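3,4-dihydroxy-2-butanone 4-phosphate synthase (PDB 1TKS) catalyses the conversion of D-ribulose 5-phosphate to formate and 3,4-dihydroxy-2-butanone 4-phosphate, a step of riboflavin biosynthesis, in the yeast Candida albicans. Local coordinates at residues S55-V60 against H128-R133. Numbering follows the deposited sequence.
Sequences SGYVCV and HILPLR
Leu-130 spans Tyr-57, Val-58 and Cys-59. Leu-130 CB lies 3.8 Å from Cys-59 SG. Chi1 of -64° sets CG beside the backbone N, and an unusual chi2 of 130° then lays CD1 over the phenol ring of Tyr-57. On the way CG and CD1 pass Val-58 O, Leu-130 CD1 at 3.6 Å from Val-58 O. Leu-130 CD1 stands 3.5 Å from the Tyr-57 ring centroid and 2° off its normal, which identifies a CH-pi contact on the face. Leu-130 CD2 lies by the hydroxyl end, 3.6 Å from Tyr-57 OH.

The backbones pair as parallel strands, Cys-59 beside Leu-130 and Val-60 beside Pro-131. Val-60 N donates to Leu-130 O at 2.9 Å, and Leu-132 N returns a bond to Val-60 O. Toward Tyr-57 the ladder frays: Leu-130 N to Val-58 O is a weak 3.4 Å bond, and a water donates to both Val-58 O and His-128 O. On the face of Leu-130 and Cys-59, Leu-132 CD1 packs on Cys-59 CB at 3.5 Å; on the other, Val-60 CG2 meets Ile-129 CG2 at 3.5 Å.

Thr-109 and Thr-110 of helix 103-114 cover Ile-129, and Thr-110 also touches Val-60. Strand 162-166 bonds to Cys-59, helix 44-52 backs Val-58, and Tyr-57 of the second subunit packs on Leu-130. Leu-132 adjoins Thr-146, a probable substrate-binding residue at the start of helix 145-155.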
loop_
_atom_site.group_PDB
_atom_site.type_symbol
_atom_site.label_atom_id
_atom_site.label_comp_id
_atom_site.label_asym_id
_atom_site.label_seq_id
_atom_site.Cartn_x
_atom_site.Cartn_y
_atom_site.Cartn_z
ATOM N N SER B 55 6.039 -1.599 -3.866
ATOM C CA SER B 55 5.260 -0.385 -3.666
ATOM C C SER B 55 4.510 -0.422 -2.347
ATOM O O SER B 55 4.033 0.608 -1.885
ATOM C CB SER B 55 4.234 -0.217 -4.787
ATOM O OG SER B 55 3.114 -1.066 -4.551
ATOM N N GLY B 56 4.384 -1.611 -1.764
ATOM C CA GLY B 56 3.673 -1.741 -0.506
ATOM C C GLY B 56 2.164 -1.836 -0.645
ATOM O O GLY B 56 1.472 -2.127 0.328
ATOM N N TYR B 57 1.647 -1.579 -1.845
ATOM C CA TYR B 57 0.209 -1.668 -2.111
ATOM C C TYR B 57 -0.019 -3.155 -2.379
ATOM O O TYR B 57 -0.246 -3.568 -3.513
ATOM C CB TYR B 57 -0.141 -0.833 -3.354
ATOM C CG TYR B 57 -1.555 -0.290 -3.382
ATOM C CD1 TYR B 57 -1.998 0.590 -2.399
ATOM C CD2 TYR B 57 -2.441 -0.635 -4.403
ATOM C CE1 TYR B 57 -3.286 1.118 -2.428
ATOM C CE2 TYR B 57 -3.738 -0.111 -4.441
ATOM C CZ TYR B 57 -4.149 0.763 -3.452
ATOM O OH TYR B 57 -5.419 1.301 -3.475
ATOM N N VAL B 58 0.048 -3.952 -1.316
ATOM C CA VAL B 58 -0.077 -5.404 -1.421
ATOM C C VAL B 58 -1.486 -5.908 -1.694
ATOM O O VAL B 58 -2.421 -5.643 -0.933
ATOM C CB VAL B 58 0.487 -6.086 -0.150
ATOM C CG1 VAL B 58 0.372 -7.596 -0.264
ATOM C CG2 VAL B 58 1.955 -5.695 0.033
ATOM N N CYS B 59 -1.615 -6.655 -2.788
ATOM C CA CYS B 59 -2.891 -7.203 -3.226
ATOM C C CYS B 59 -2.951 -8.720 -3.135
ATOM O O CYS B 59 -1.930 -9.406 -3.218
ATOM C CB CYS B 59 -3.169 -6.754 -4.662
ATOM S SG CYS B 59 -3.295 -4.954 -4.858
ATOM N N VAL B 60 -4.163 -9.238 -2.969
ATOM C CA VAL B 60 -4.360 -10.670 -2.859
ATOM C C VAL B 60 -5.357 -11.182 -3.893
ATOM O O VAL B 60 -6.570 -11.135 -3.687
ATOM C CB VAL B 60 -4.837 -11.056 -1.437
ATOM C CG1 VAL B 60 -5.135 -12.548 -1.370
ATOM C CG2 VAL B 60 -3.762 -10.692 -0.415
ATOM N N HIS B 128 -6.580 -3.569 5.592
ATOM C CA HIS B 128 -5.279 -3.179 5.064
ATOM C C HIS B 128 -4.764 -4.056 3.926
ATOM O O HIS B 128 -3.648 -3.862 3.441
ATOM C CB HIS B 128 -4.274 -3.142 6.212
ATOM C CG HIS B 128 -4.592 -2.109 7.250
ATOM N ND1 HIS B 128 -4.065 -0.837 7.220
ATOM C CD2 HIS B 128 -5.401 -2.157 8.336
ATOM C CE1 HIS B 128 -4.533 -0.144 8.243
ATOM N NE2 HIS B 128 -5.345 -0.921 8.936
ATOM N N ILE B 129 -5.571 -5.036 3.522
ATOM C CA ILE B 129 -5.229 -5.913 2.408
ATOM C C ILE B 129 -6.213 -5.625 1.279
ATOM O O ILE B 129 -7.403 -5.400 1.519
ATOM C CB ILE B 129 -5.311 -7.415 2.799
ATOM C CG1 ILE B 129 -4.052 -7.817 3.565
ATOM C CG2 ILE B 129 -5.472 -8.286 1.553
ATOM C CD1 ILE B 129 -2.772 -7.775 2.751
ATOM N N LEU B 130 -5.699 -5.626 0.053
ATOM C CA LEU B 130 -6.497 -5.359 -1.135
ATOM C C LEU B 130 -6.770 -6.626 -1.961
ATOM O O LEU B 130 -5.975 -6.989 -2.830
ATOM C CB LEU B 130 -5.773 -4.325 -2.016
ATOM C CG LEU B 130 -5.556 -2.917 -1.435
ATOM C CD1 LEU B 130 -4.094 -2.502 -1.607
ATOM C CD2 LEU B 130 -6.477 -1.916 -2.133
ATOM N N PRO B 131 -7.892 -7.319 -1.697
ATOM C CA PRO B 131 -8.196 -8.529 -2.468
ATOM C C PRO B 131 -8.523 -8.133 -3.907
ATOM O O PRO B 131 -9.076 -7.059 -4.147
ATOM C CB PRO B 131 -9.425 -9.110 -1.755
ATOM C CG PRO B 131 -9.314 -8.567 -0.353
ATOM C CD PRO B 131 -8.850 -7.146 -0.593
ATOM N N LEU B 132 -8.175 -8.998 -4.857
ATOM C CA LEU B 132 -8.445 -8.743 -6.272
ATOM C C LEU B 132 -9.233 -9.917 -6.833
ATOM O O LEU B 132 -8.956 -11.064 -6.495
ATOM C CB LEU B 132 -7.142 -8.595 -7.055
ATOM C CG LEU B 132 -6.167 -7.525 -6.572
ATOM C CD1 LEU B 132 -5.035 -7.383 -7.579
ATOM C CD2 LEU B 132 -6.892 -6.203 -6.399
ATOM N N ARG B 133 -10.209 -9.630 -7.690
ATOM C CA ARG B 133 -11.035 -10.682 -8.276
ATOM C C ARG B 133 -10.558 -11.146 -9.648
ATOM O O ARG B 133 -10.645 -10.405 -10.628
ATOM C CB ARG B 133 -12.487 -10.209 -8.381
ATOM C CG ARG B 133 -13.144 -9.941 -7.037
ATOM C CD ARG B 133 -14.607 -9.557 -7.201
ATOM N NE ARG B 133 -15.379 -10.690 -7.706
ATOM C CZ ARG B 133 -16.702 -10.709 -7.830
ATOM N NH1 ARG B 133 -17.421 -9.650 -7.487
ATOM N NH2 ARG B 133 -17.305 -11.794 -8.295
HETATM O O HOH W 1 -1.752 -4.033 1.398
#